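Local coordinates for aldehyde dehydrogenase family protein (Pseudomonas syringae pv. tomato, PDB 6X9L) that oxidises long-chain aliphatic aldehydes such as octanal, probably to the corresponding carboxylic acids, with NAD+ as the electron acceptor, at residues Arg84-Glu87 / Leu88-Arg92; Pro75-Arg78 / Ala79-Ile82; Tyr468-His471 / Gly472-Tyr476; Glu336-Phe339 / His340-Ala344; Thr137-Gly140 / Gly141-Ile144. The protein carries 1 engineered substitution. All coordinates share one frame; numbering follows the deposited sequence.

Interaction 1 (Arg84-Glu87 / Leu88-Arg92); sequences RIHE and LIIER
Arg84, Leu88 and Glu91 meet on the last turns of alpha-helix 75-91, where side chains one and two turns apart project to the same flank. Their polar part is a salt-bridge network centred on NH1 of Arg84. The firm member lies within the first segment: NH1 of Arg84 donates to OE1 of Glu87 at 3.0 Å, the oxygen sits close to the guanidinium plane, and the nitrogen meets it almost head-on. Two turns beyond Arg84, Glu91 adds a second partner, its OE1 3.9 Å from NH1 of Arg84. That separation, with the carboxylate plane turned 62° from the guanidinium, makes this a long, weak ion pair. The shared positive charge probably offsets the repulsion between the two glutamates.

Backbone bonds carry the helix through the junction: the amides of Leu88, Ile89, Ile90 and Glu91 each bond to the carbonyl four residues earlier.

The apolar contacts use the same spacing. A bend at chi2 (59°) swings the Arg84 chain along the helix, so that CD1 of Leu88 lies over the centre of one guanidinium face, 3.5 Å from CZ of Arg84. On the next flank CG2 of Ile85 touches CD1 of Ile89 at 4.2 Å. Ile85 and Leu88 also pack on Leu197 and Ala201 of helix 188-201, while His86 and Ile89 lean on helix 117-129.

A separate face contact is of the CH-pi kind: CG1 of Ile90 stands 4.1 Å from the centroid of the His86 ring, 23° off its normal.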
loop_
_atom_site.group_PDB
_atom_site.type_symbol
_atom_site.label_atom_id
_atom_site.label_comp_id
_atom_site.label_asym_id
_atom_site.label_seq_id
_atom_site.Cartn_x
_atom_site.Cartn_y
_atom_site.Cartn_z
ATOM N N ARG A 84 8.103 3.986 28.916
ATOM C CA ARG A 84 7.321 3.913 30.148
ATOM C C ARG A 84 6.087 3.036 29.971
ATOM O O ARG A 84 5.760 2.221 30.843
ATOM C CB ARG A 84 6.931 5.323 30.587
ATOM C CG ARG A 84 6.008 5.379 31.756
ATOM C CD ARG A 84 6.617 4.714 32.970
ATOM N NE ARG A 84 5.804 4.961 34.157
ATOM C CZ ARG A 84 5.882 4.266 35.291
ATOM N NH1 ARG A 84 6.736 3.255 35.416
ATOM N NH2 ARG A 84 5.088 4.584 36.301
ATOM N N ILE A 85 5.376 3.197 28.857
ATOM C CA ILE A 85 4.329 2.244 28.508
ATOM C C ILE A 85 4.822 0.803 28.659
ATOM O O ILE A 85 4.132 -0.049 29.230
ATOM C CB ILE A 85 3.823 2.522 27.080
ATOM C CG1 ILE A 85 3.056 3.845 27.058
ATOM C CG2 ILE A 85 2.958 1.376 26.580
ATOM C CD1 ILE A 85 2.680 4.266 25.686
ATOM N N HIS A 86 6.016 0.499 28.135
ATOM C CA HIS A 86 6.534 -0.867 28.219
ATOM C C HIS A 86 6.758 -1.301 29.667
ATOM O O HIS A 86 6.474 -2.453 30.030
ATOM C CB HIS A 86 7.835 -1.003 27.426
ATOM C CG HIS A 86 8.489 -2.348 27.553
ATOM N ND1 HIS A 86 9.517 -2.598 28.438
ATOM C CD2 HIS A 86 8.268 -3.514 26.898
ATOM C CE1 HIS A 86 9.892 -3.862 28.329
ATOM N NE2 HIS A 86 9.146 -4.441 27.404
ATOM N N GLU A 87 7.296 -0.409 30.506
ATOM C CA GLU A 87 7.446 -0.743 31.919
ATOM C C GLU A 87 6.103 -1.101 32.537
ATOM O O GLU A 87 6.005 -2.055 33.320
ATOM C CB GLU A 87 8.067 0.422 32.681
ATOM C CG GLU A 87 9.460 0.802 32.255
ATOM C CD GLU A 87 9.878 2.143 32.834
ATOM O OE1 GLU A 87 9.219 2.609 33.786
ATOM O OE2 GLU A 87 10.853 2.741 32.326
ATOM N N LEU A 88 5.055 -0.351 32.189
ATOM C CA LEU A 88 3.761 -0.548 32.825
ATOM C C LEU A 88 3.124 -1.863 32.386
ATOM O O LEU A 88 2.481 -2.553 33.187
ATOM C CB LEU A 88 2.856 0.641 32.512
ATOM C CG LEU A 88 2.548 1.602 33.667
ATOM C CD1 LEU A 88 3.663 1.588 34.714
ATOM C CD2 LEU A 88 2.328 3.008 33.133
ATOM N N ILE A 89 3.302 -2.232 31.119
ATOM C CA ILE A 89 2.848 -3.540 30.665
ATOM C C ILE A 89 3.485 -4.639 31.512
ATOM O O ILE A 89 2.802 -5.562 31.972
ATOM C CB ILE A 89 3.157 -3.710 29.165
ATOM C CG1 ILE A 89 2.244 -2.823 28.333
ATOM C CG2 ILE A 89 3.044 -5.174 28.713
ATOM C CD1 ILE A 89 2.644 -2.761 26.869
ATOM N N ILE A 90 4.803 -4.537 31.749
ATOM C CA ILE A 90 5.535 -5.554 32.505
ATOM C C ILE A 90 5.079 -5.570 33.953
ATOM O O ILE A 90 5.049 -6.625 34.599
ATOM C CB ILE A 90 7.052 -5.306 32.411
ATOM C CG1 ILE A 90 7.535 -5.434 30.962
ATOM C CG2 ILE A 90 7.800 -6.274 33.319
ATOM C CD1 ILE A 90 7.610 -6.844 30.466
ATOM N N GLU A 91 4.744 -4.392 34.488
ATOM C CA GLU A 91 4.285 -4.261 35.869
ATOM C C GLU A 91 2.878 -4.821 36.048
ATOM O O GLU A 91 2.570 -5.445 37.070
ATOM C CB GLU A 91 4.305 -2.788 36.272
ATOM C CG GLU A 91 5.383 -2.365 37.232
ATOM C CD GLU A 91 5.259 -0.889 37.556
ATOM O OE1 GLU A 91 6.215 -0.128 37.292
ATOM O OE2 GLU A 91 4.183 -0.486 38.048
ATOM N N ARG A 92 2.001 -4.581 35.076
ATOM C CA ARG A 92 0.613 -5.011 35.161
ATOM C C ARG A 92 0.353 -6.271 34.348
ATOM O O ARG A 92 -0.789 -6.520 33.948
ATOM C CB ARG A 92 -0.316 -3.878 34.716
ATOM C CG ARG A 92 -0.129 -2.596 35.500
ATOM C CD ARG A 92 -0.916 -1.449 34.901
ATOM N NE ARG A 92 -0.579 -0.174 35.531
ATOM C CZ ARG A 92 -1.212 0.970 35.288
ATOM N NH1 ARG A 92 -2.226 1.016 34.433
ATOM N NH2 ARG A 92 -0.842 2.076 35.908
#

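Interaction 2 (Pro75-Arg78 / Ala79-Ile82); sequences PEVR and AQVI
The first turns of helix 75-91 bring Pro75 and Ala79 together, with N of Ala79 bonded to O of Pro75 at 2.8 Å. The methyl CB of Ala79 rests 3.4 Å from that same O of Pro75 and touches the carbonyl oxygen of Glu76 as well. Further along, O of Arg78 accepts from N of Ile82 at 3.1 Å, a straight i to i+4 bond with an N-H...O angle of 172°. O of Val77 receives two amides: that of Val81, and more weakly that of Gln80. The weak bonds of Gln80, to both Glu76 O and Val77 O, show that its N-H points between two carbonyls.

This is the proline-led start of an alpha-helix, a place where the missing N-H of proline costs no i to i+4 bond. Just before it, the side-chain oxygen of Ser74 accepts from N of Val77.

The side chains follow the helix surface. With CG of Gln80 anti to its carbonyl carbon (chi1 -75°), the chain runs past Glu76, CG of Gln80 lying 3.5 Å from O of Glu76. OE1 of Gln80 ends across Val77, 4.0 Å from CG2 of Val77. Ile82 sets CG1 3.4 Å from O of Arg78, while its side chain packs on Ile173 and Ala174 of helix 161-174. Arg78 folds back at chi3 (-62°) toward the helix start. One face of its guanidinium looks toward N of Pro75, 4.2 Å off the plane at the rim, and NH2 of Arg78 donates to the carbonyl oxygen of Ala174.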
loop_
_atom_site.group_PDB
_atom_site.type_symbol
_atom_site.label_atom_id
_atom_site.label_comp_id
_atom_site.label_asym_id
_atom_site.label_seq_id
_atom_site.Cartn_x
_atom_site.Cartn_y
_atom_site.Cartn_z
ATOM N N PRO A 75 11.905 12.676 18.668
ATOM C CA PRO A 75 12.004 11.213 18.774
ATOM C C PRO A 75 12.491 10.740 20.131
ATOM O O PRO A 75 11.905 9.810 20.698
ATOM C CB PRO A 75 12.976 10.861 17.643
ATOM C CG PRO A 75 12.729 11.901 16.622
ATOM C CD PRO A 75 12.389 13.169 17.369
ATOM N N GLU A 76 13.544 11.354 20.678
ATOM C CA GLU A 76 14.031 10.934 21.990
ATOM C C GLU A 76 12.917 10.981 23.023
ATOM O O GLU A 76 12.760 10.051 23.820
ATOM C CB GLU A 76 15.216 11.804 22.436
ATOM C CG GLU A 76 16.016 12.434 21.301
ATOM C CD GLU A 76 16.531 11.424 20.271
ATOM O OE1 GLU A 76 16.204 10.220 20.377
ATOM O OE2 GLU A 76 17.263 11.831 19.344
ATOM N N VAL A 77 12.114 12.047 23.007
ATOM C CA VAL A 77 11.096 12.207 24.037
ATOM C C VAL A 77 9.927 11.255 23.795
ATOM O O VAL A 77 9.410 10.636 24.735
ATOM C CB VAL A 77 10.647 13.676 24.114
ATOM C CG1 VAL A 77 9.349 13.770 24.857
ATOM C CG2 VAL A 77 11.719 14.516 24.812
ATOM N N ARG A 78 9.492 11.108 22.544
ATOM C CA ARG A 78 8.501 10.070 22.256
ATOM C C ARG A 78 8.983 8.709 22.751
ATOM O O ARG A 78 8.231 7.979 23.405
ATOM C CB ARG A 78 8.187 10.025 20.759
ATOM C CG ARG A 78 7.762 11.366 20.177
ATOM C CD ARG A 78 6.845 11.191 18.957
ATOM N NE ARG A 78 7.495 10.488 17.855
ATOM C CZ ARG A 78 8.095 11.091 16.828
ATOM N NH1 ARG A 78 8.114 12.419 16.764
ATOM N NH2 ARG A 78 8.666 10.370 15.863
ATOM N N ALA A 79 10.251 8.372 22.485
ATOM C CA ALA A 79 10.800 7.095 22.942
ATOM C C ALA A 79 10.710 6.943 24.456
ATOM O O ALA A 79 10.597 5.817 24.961
ATOM C CB ALA A 79 12.250 6.935 22.493
ATOM N N GLN A 80 10.762 8.050 25.198
ATOM C CA GLN A 80 10.651 7.957 26.653
ATOM C C GLN A 80 9.244 7.537 27.084
ATOM O O GLN A 80 9.080 6.708 27.991
ATOM C CB GLN A 80 11.064 9.287 27.289
ATOM C CG GLN A 80 12.573 9.488 27.259
ATOM C CD GLN A 80 13.034 10.878 27.679
ATOM O OE1 GLN A 80 12.239 11.815 27.782
ATOM N NE2 GLN A 80 14.341 11.016 27.920
ATOM N N VAL A 81 8.218 8.088 26.434
ATOM C CA VAL A 81 6.846 7.728 26.778
ATOM C C VAL A 81 6.602 6.258 26.456
ATOM O O VAL A 81 6.012 5.503 27.245
ATOM C CB VAL A 81 5.855 8.645 26.032
ATOM C CG1 VAL A 81 4.439 8.310 26.419
ATOM C CG2 VAL A 81 6.170 10.107 26.327
ATOM N N ILE A 82 7.058 5.840 25.279
ATOM C CA ILE A 82 6.902 4.460 24.858
ATOM C C ILE A 82 7.630 3.543 25.815
ATOM O O ILE A 82 7.098 2.502 26.224
ATOM C CB ILE A 82 7.409 4.307 23.415
ATOM C CG1 ILE A 82 6.547 5.159 22.484
ATOM C CG2 ILE A 82 7.468 2.839 23.002
ATOM C CD1 ILE A 82 7.103 5.308 21.115
#

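Interaction 3 (Tyr468-His471 / Gly472-Tyr476); sequences YGVH and GFEEY
Val470 and Glu474 lie one helical turn apart, and the torsions of Glu474 help place its chain against Val470. Its CG is anti to the carbonyl carbon (chi1 -66°) and the chain stays extended, so CG of Glu474 passes 3.3 Å from O of Val470. CD of Glu474 comes within 4.2 Å of CG2 of Val470, and OE2 goes on to bond with Tyr133 OH. Phe473 takes the other course. With CG opposite its own amide nitrogen (chi1 175°), its CB makes the nearest side-chain approach, 3.3 Å from O of Val470, and the ring leads away to meet Tyr133 edge-to-face. CG of Glu475 lies 3.6 Å from O of His471.

Backbone bonds support this geometry: N of Gly472 reaches O of Tyr468 at 2.9 Å, and N of Phe473 reaches O of Gly469 at 3.1 Å. The later bonds to O of His471, from Glu474 and Glu475, are weak.

His471 packs on Thr479 of the second subunit. Tyr468 stacks on Phe456 and bonds to Tyr163 OH. Its side chain is about 4 Å from the bound octanal, so this short helix follows a residue beside the aldehyde site and leads in sequence into strand 477-483 of the aldehyde dehydrogenase fold.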
loop_
_atom_site.group_PDB
_atom_site.type_symbol
_atom_site.label_atom_id
_atom_site.label_comp_id
_atom_site.label_asym_id
_atom_site.label_seq_id
_atom_site.Cartn_x
_atom_site.Cartn_y
_atom_site.Cartn_z
ATOM N N TYR A 468 5.722 -5.342 12.668
ATOM C CA TYR A 468 6.885 -5.702 13.483
ATOM C C TYR A 468 8.123 -4.914 13.058
ATOM O O TYR A 468 8.287 -4.602 11.878
ATOM C CB TYR A 468 7.213 -7.198 13.409
ATOM C CG TYR A 468 6.095 -8.199 13.700
ATOM C CD1 TYR A 468 4.749 -7.826 13.731
ATOM C CD2 TYR A 468 6.401 -9.540 13.924
ATOM C CE1 TYR A 468 3.744 -8.770 13.983
ATOM C CE2 TYR A 468 5.412 -10.478 14.173
ATOM C CZ TYR A 468 4.088 -10.092 14.208
ATOM O OH TYR A 468 3.123 -11.050 14.462
ATOM N N GLY A 469 8.995 -4.584 14.005
ATOM C CA GLY A 469 10.273 -3.970 13.700
ATOM C C GLY A 469 10.257 -2.731 12.816
ATOM O O GLY A 469 9.228 -2.059 12.674
ATOM N N VAL A 470 11.412 -2.441 12.195
ATOM C CA VAL A 470 11.542 -1.229 11.392
ATOM C C VAL A 470 10.525 -1.216 10.245
ATOM O O VAL A 470 9.959 -0.168 9.925
ATOM C CB VAL A 470 12.991 -1.082 10.887
ATOM C CG1 VAL A 470 13.395 -2.290 10.096
ATOM C CG2 VAL A 470 13.143 0.168 10.021
ATOM N N HIS A 471 10.292 -2.367 9.596
ATOM C CA HIS A 471 9.324 -2.416 8.498
ATOM C C HIS A 471 7.955 -1.929 8.942
ATOM O O HIS A 471 7.342 -1.074 8.286
ATOM C CB HIS A 471 9.210 -3.832 7.953
ATOM C CG HIS A 471 10.394 -4.257 7.154
ATOM N ND1 HIS A 471 11.606 -4.574 7.734
ATOM C CD2 HIS A 471 10.562 -4.398 5.819
ATOM C CE1 HIS A 471 12.465 -4.909 6.790
ATOM N NE2 HIS A 471 11.858 -4.805 5.620
ATOM N N GLY A 472 7.445 -2.491 10.042
ATOM C CA GLY A 472 6.159 -2.057 10.562
ATOM C C GLY A 472 6.144 -0.589 10.923
ATOM O O GLY A 472 5.127 0.089 10.751
ATOM N N PHE A 473 7.271 -0.078 11.410
ATOM C CA PHE A 473 7.389 1.336 11.745
ATOM C C PHE A 473 7.244 2.219 10.502
ATOM O O PHE A 473 6.610 3.286 10.549
ATOM C CB PHE A 473 8.740 1.540 12.443
ATOM C CG PHE A 473 9.082 2.963 12.760
ATOM C CD1 PHE A 473 8.448 3.631 13.797
ATOM C CD2 PHE A 473 10.084 3.610 12.059
ATOM C CE1 PHE A 473 8.785 4.929 14.105
ATOM C CE2 PHE A 473 10.431 4.913 12.362
ATOM C CZ PHE A 473 9.781 5.573 13.386
ATOM N N GLU A 474 7.798 1.773 9.371
ATOM C CA GLU A 474 7.758 2.583 8.158
ATOM C C GLU A 474 6.376 2.617 7.505
ATOM O O GLU A 474 6.111 3.527 6.714
ATOM C CB GLU A 474 8.827 2.092 7.181
ATOM C CG GLU A 474 10.251 2.323 7.716
ATOM C CD GLU A 474 11.347 2.069 6.690
ATOM O OE1 GLU A 474 11.198 1.152 5.852
ATOM O OE2 GLU A 474 12.367 2.790 6.732
ATOM N N GLU A 475 5.480 1.682 7.849
ATOM C CA GLU A 475 4.103 1.760 7.383
ATOM C C GLU A 475 3.387 3.009 7.877
ATOM O O GLU A 475 2.361 3.384 7.305
ATOM C CB GLU A 475 3.326 0.527 7.829
ATOM C CG GLU A 475 3.901 -0.760 7.313
ATOM C CD GLU A 475 3.618 -0.978 5.834
ATOM O OE1 GLU A 475 2.625 -0.406 5.337
ATOM O OE2 GLU A 475 4.387 -1.726 5.179
ATOM N N TYR A 476 3.892 3.665 8.918
ATOM C CA TYR A 476 3.256 4.867 9.435
ATOM C C TYR A 476 3.988 6.144 9.047
ATOM O O TYR A 476 3.637 7.221 9.543
ATOM C CB TYR A 476 3.116 4.768 10.953
ATOM C CG TYR A 476 2.196 3.646 11.358
ATOM C CD1 TYR A 476 0.827 3.857 11.488
ATOM C CD2 TYR A 476 2.684 2.365 11.565
ATOM C CE1 TYR A 476 -0.018 2.827 11.834
ATOM C CE2 TYR A 476 1.850 1.337 11.922
ATOM C CZ TYR A 476 0.497 1.566 12.054
ATOM O OH TYR A 476 -0.344 0.535 12.412
#

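Interaction 4 (Glu336-Phe339 / His340-Ala344); sequences EAQF and HRVQA
The carbonyl oxygen of Phe339 is gripped twice by Gln343. N of Gln343 gives the regular helical bond to O of Phe339 at 3.1 Å, and NE2 of the same glutamine adds a weak one to that oxygen at 3.4 Å. A bend at chi2 (58°) folds the Gln343 amide back over the turn, where NE2 of Gln343 also lies 3.5 Å from CE1 of Phe339. At the far end of the amide, OE1 bonds to Gly362 N; the two ends together probably limit its rotation.

His340, next to Phe339 on helix 336-351, has two neighbours. CD2 of Phe339 stands over one face of the imidazole in an edge-to-face pair, centroids of the Phe339 and His340 rings 5.4 Å apart and planes at 63°. In the ring plane, NE2 of His340 bonds to OE2 of Glu336 at 3.3 Å, using the anti side of the carboxylate. The Glu336 and His340 chains run side by side, pointing the same way.

On another flank the guanidinium of Arg341 lies over Ala337 O and CA of Gln338, turned 70° from the Gln338 amide. Its NH2 approaches OE1 of Gln338 too closely to be trusted in detail at this resolution. The side chain of Gln338 is about 4 Å from that of the NAD+-binding Trp158, and the side chain of Arg341 about 5 Å from the bound NAD. For His340, the geometry is consistent with NE2 donating, and the nearby carboxylate would probably favour a protonated imidazole.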
loop_
_atom_site.group_PDB
_atom_site.type_symbol
_atom_site.label_atom_id
_atom_site.label_comp_id
_atom_site.label_asym_id
_atom_site.label_seq_id
_atom_site.Cartn_x
_atom_site.Cartn_y
_atom_site.Cartn_z
ATOM N N GLU A 336 -18.709 -18.153 20.880
ATOM C CA GLU A 336 -19.728 -19.056 20.350
ATOM C C GLU A 336 -19.746 -19.069 18.824
ATOM O O GLU A 336 -19.826 -20.137 18.198
ATOM C CB GLU A 336 -21.098 -18.668 20.896
ATOM C CG GLU A 336 -22.194 -19.566 20.368
ATOM C CD GLU A 336 -23.436 -19.541 21.221
ATOM O OE1 GLU A 336 -23.693 -18.506 21.879
ATOM O OE2 GLU A 336 -24.151 -20.568 21.231
ATOM N N ALA A 337 -19.700 -17.893 18.205
ATOM C CA ALA A 337 -19.638 -17.821 16.749
ATOM C C ALA A 337 -18.466 -18.627 16.192
ATOM O O ALA A 337 -18.644 -19.470 15.305
ATOM C CB ALA A 337 -19.549 -16.364 16.300
ATOM N N GLN A 338 -17.258 -18.408 16.716
ATOM C CA GLN A 338 -16.113 -19.170 16.218
ATOM C C GLN A 338 -16.271 -20.670 16.474
ATOM O O GLN A 338 -15.926 -21.493 15.615
ATOM C CB GLN A 338 -14.812 -18.674 16.846
ATOM C CG GLN A 338 -13.595 -19.274 16.180
ATOM C CD GLN A 338 -13.542 -18.927 14.713
ATOM O OE1 GLN A 338 -13.925 -17.828 14.316
ATOM N NE2 GLN A 338 -13.096 -19.867 13.891
ATOM N N PHE A 339 -16.766 -21.042 17.660
ATOM C CA PHE A 339 -16.994 -22.446 17.982
ATOM C C PHE A 339 -17.801 -23.129 16.895
ATOM O O PHE A 339 -17.448 -24.221 16.437
ATOM C CB PHE A 339 -17.717 -22.577 19.323
ATOM C CG PHE A 339 -18.121 -23.990 19.667
ATOM C CD1 PHE A 339 -17.162 -24.943 19.997
ATOM C CD2 PHE A 339 -19.466 -24.372 19.673
ATOM C CE1 PHE A 339 -17.523 -26.244 20.319
ATOM C CE2 PHE A 339 -19.842 -25.694 20.004
ATOM C CZ PHE A 339 -18.850 -26.631 20.319
ATOM N N HIS A 340 -18.908 -22.496 16.483
ATOM C CA HIS A 340 -19.813 -23.110 15.517
ATOM C C HIS A 340 -19.199 -23.154 14.129
ATOM O O HIS A 340 -19.493 -24.062 13.338
ATOM C CB HIS A 340 -21.125 -22.346 15.452
ATOM C CG HIS A 340 -21.940 -22.439 16.694
ATOM N ND1 HIS A 340 -22.392 -23.640 17.194
ATOM C CD2 HIS A 340 -22.407 -21.481 17.528
ATOM C CE1 HIS A 340 -23.095 -23.420 18.289
ATOM N NE2 HIS A 340 -23.124 -22.117 18.510
ATOM N N ARG A 341 -18.387 -22.157 13.802
ATOM C CA ARG A 341 -17.720 -22.151 12.511
ATOM C C ARG A 341 -16.757 -23.333 12.408
ATOM O O ARG A 341 -16.842 -24.132 11.469
ATOM C CB ARG A 341 -17.017 -20.802 12.309
ATOM C CG ARG A 341 -17.570 -19.999 11.138
ATOM C CD ARG A 341 -17.756 -18.512 11.438
ATOM N NE ARG A 341 -16.638 -17.925 12.157
ATOM C CZ ARG A 341 -16.721 -16.778 12.821
ATOM N NH1 ARG A 341 -17.863 -16.109 12.829
ATOM N NH2 ARG A 341 -15.662 -16.296 13.472
ATOM N N VAL A 342 -15.871 -23.488 13.400
ATOM C CA VAL A 342 -14.922 -24.604 13.413
ATOM C C VAL A 342 -15.658 -25.940 13.323
ATOM O O VAL A 342 -15.301 -26.824 12.528
ATOM C CB VAL A 342 -14.047 -24.533 14.674
ATOM C CG1 VAL A 342 -13.159 -25.740 14.757
ATOM C CG2 VAL A 342 -13.222 -23.269 14.641
ATOM N N GLN A 343 -16.692 -26.104 14.146
ATOM C CA GLN A 343 -17.511 -27.311 14.122
ATOM C C GLN A 343 -18.036 -27.605 12.721
ATOM O O GLN A 343 -18.091 -28.765 12.295
ATOM C CB GLN A 343 -18.660 -27.150 15.114
ATOM C CG GLN A 343 -18.802 -28.293 16.092
ATOM C CD GLN A 343 -17.572 -28.543 16.923
ATOM O OE1 GLN A 343 -17.322 -29.669 17.329
ATOM N NE2 GLN A 343 -16.801 -27.502 17.187
ATOM N N ALA A 344 -18.419 -26.564 11.982
ATOM C CA ALA A 344 -18.899 -26.784 10.622
ATOM C C ALA A 344 -17.772 -27.251 9.711
ATOM O O ALA A 344 -17.981 -28.095 8.831
ATOM C CB ALA A 344 -19.536 -25.509 10.076
#

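Interaction 5 (Thr137-Gly140 / Gly141-Ile144); sequences TVEG and GTAI
Thr137 and Ile144 form the tight end of the contact, tight by its bonds. They are an antiparallel hydrogen-bonded pair, with N of Thr137 on O of Ile144 at 2.8 Å and N of Ile144 on O of Thr137 at 2.7 Å. Next to them Val138 and Ala143 make the non-hydrogen-bonded pair, where CG2 of Val138 meets CB of Ala143 at 4.2 Å. Both of these side chains pack on Phe485 of the same chain, on the sheet face away from Thr137 and Ile144.

The unit is a beta hairpin joining strands 136-138 and 143-155, of the kind that serves subunit association in aldehyde dehydrogenases. N of Glu139 closes it on O of Thr142 at 2.9 Å, with an N-H...O angle of 164°.

The loose, solvent side is limited to the exposed tip at Gly140 and the carboxylate of Glu139. The Glu139 chain, sent across the turn by chi1 72°, runs alongside Thr142 with CG of Glu139 3.7 Å from CB of Thr142. Its carboxylate touches more loosely, OE2 of Glu139 lying 3.9 Å from CG2 of Thr142. Thr142 itself is buried: Asn451 of the second subunit packs against Glu139 and bonds through ND2 to OG1 of Thr142.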
loop_
_atom_site.group_PDB
_atom_site.type_symbol
_atom_site.label_atom_id
_atom_site.label_comp_id
_atom_site.label_asym_id
_atom_site.label_seq_id
_atom_site.Cartn_x
_atom_site.Cartn_y
_atom_site.Cartn_z
ATOM N N THR A 137 17.687 12.120 5.360
ATOM C CA THR A 137 18.841 11.604 4.628
ATOM C C THR A 137 19.153 12.582 3.507
ATOM O O THR A 137 18.238 13.168 2.921
ATOM C CB THR A 137 18.560 10.216 4.046
ATOM O OG1 THR A 137 18.306 9.308 5.112
ATOM C CG2 THR A 137 19.729 9.710 3.241
ATOM N N VAL A 138 20.430 12.762 3.204
ATOM C CA VAL A 138 20.841 13.745 2.215
ATOM C C VAL A 138 21.682 13.023 1.171
ATOM O O VAL A 138 22.758 12.499 1.485
ATOM C CB VAL A 138 21.599 14.911 2.861
ATOM C CG1 VAL A 138 22.032 15.918 1.824
ATOM C CG2 VAL A 138 20.706 15.562 3.927
ATOM N N GLU A 139 21.176 12.974 -0.068
ATOM C CA GLU A 139 21.791 12.243 -1.171
ATOM C C GLU A 139 22.516 13.151 -2.151
ATOM O O GLU A 139 22.909 12.688 -3.224
ATOM C CB GLU A 139 20.744 11.435 -1.941
ATOM C CG GLU A 139 19.800 12.303 -2.800
ATOM C CD GLU A 139 19.098 11.536 -3.940
ATOM O OE1 GLU A 139 19.681 11.432 -5.047
ATOM O OE2 GLU A 139 17.956 11.049 -3.736
ATOM N N GLY A 140 22.692 14.427 -1.821
ATOM C CA GLY A 140 23.294 15.369 -2.741
ATOM C C GLY A 140 22.706 16.752 -2.559
ATOM O O GLY A 140 22.949 17.393 -1.531
ATOM N N GLY A 141 21.947 17.230 -3.551
ATOM C CA GLY A 141 21.058 18.363 -3.409
ATOM C C GLY A 141 19.638 17.983 -3.050
ATOM O O GLY A 141 18.777 18.861 -2.955
ATOM N N THR A 142 19.360 16.689 -2.857
ATOM C CA THR A 142 18.032 16.197 -2.506
ATOM C C THR A 142 18.079 15.560 -1.130
ATOM O O THR A 142 19.001 14.800 -0.827
ATOM C CB THR A 142 17.501 15.162 -3.532
ATOM O OG1 THR A 142 17.232 15.806 -4.787
ATOM C CG2 THR A 142 16.221 14.492 -3.020
ATOM N N ALA A 143 17.089 15.865 -0.302
ATOM C CA ALA A 143 16.978 15.304 1.037
ATOM C C ALA A 143 15.674 14.523 1.153
ATOM O O ALA A 143 14.628 14.967 0.667
ATOM C CB ALA A 143 17.030 16.399 2.121
ATOM N N ILE A 144 15.753 13.353 1.785
ATOM C CA ILE A 144 14.601 12.506 2.068
ATOM C C ILE A 144 14.223 12.703 3.527
ATOM O O ILE A 144 15.041 12.466 4.425
ATOM C CB ILE A 144 14.909 11.029 1.801
ATOM C CG1 ILE A 144 15.674 10.865 0.483
ATOM C CG2 ILE A 144 13.630 10.192 1.886
ATOM C CD1 ILE A 144 14.843 11.023 -0.740
#

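From the N terminus, interaction 2 comes first and interaction 1 follows directly on the same helix 75-91, their centres 14 Å apart. Interaction 5 is next and closes a true loop, the turn of hairpin 136-138/143-155. Interaction 4 lies on helix 336-351, across the chain's centre from interaction 5 and about 55 Å from it between centres. Interaction 3 comes last, shortly before strand 477-483, which pairs with strand 143-155. All five run in series; none nests or crosses. Interactions 2 and 3 both border helix 161-174, their nearest atoms about 6 Å apart, while interactions 3 and 5 each reach the second subunit.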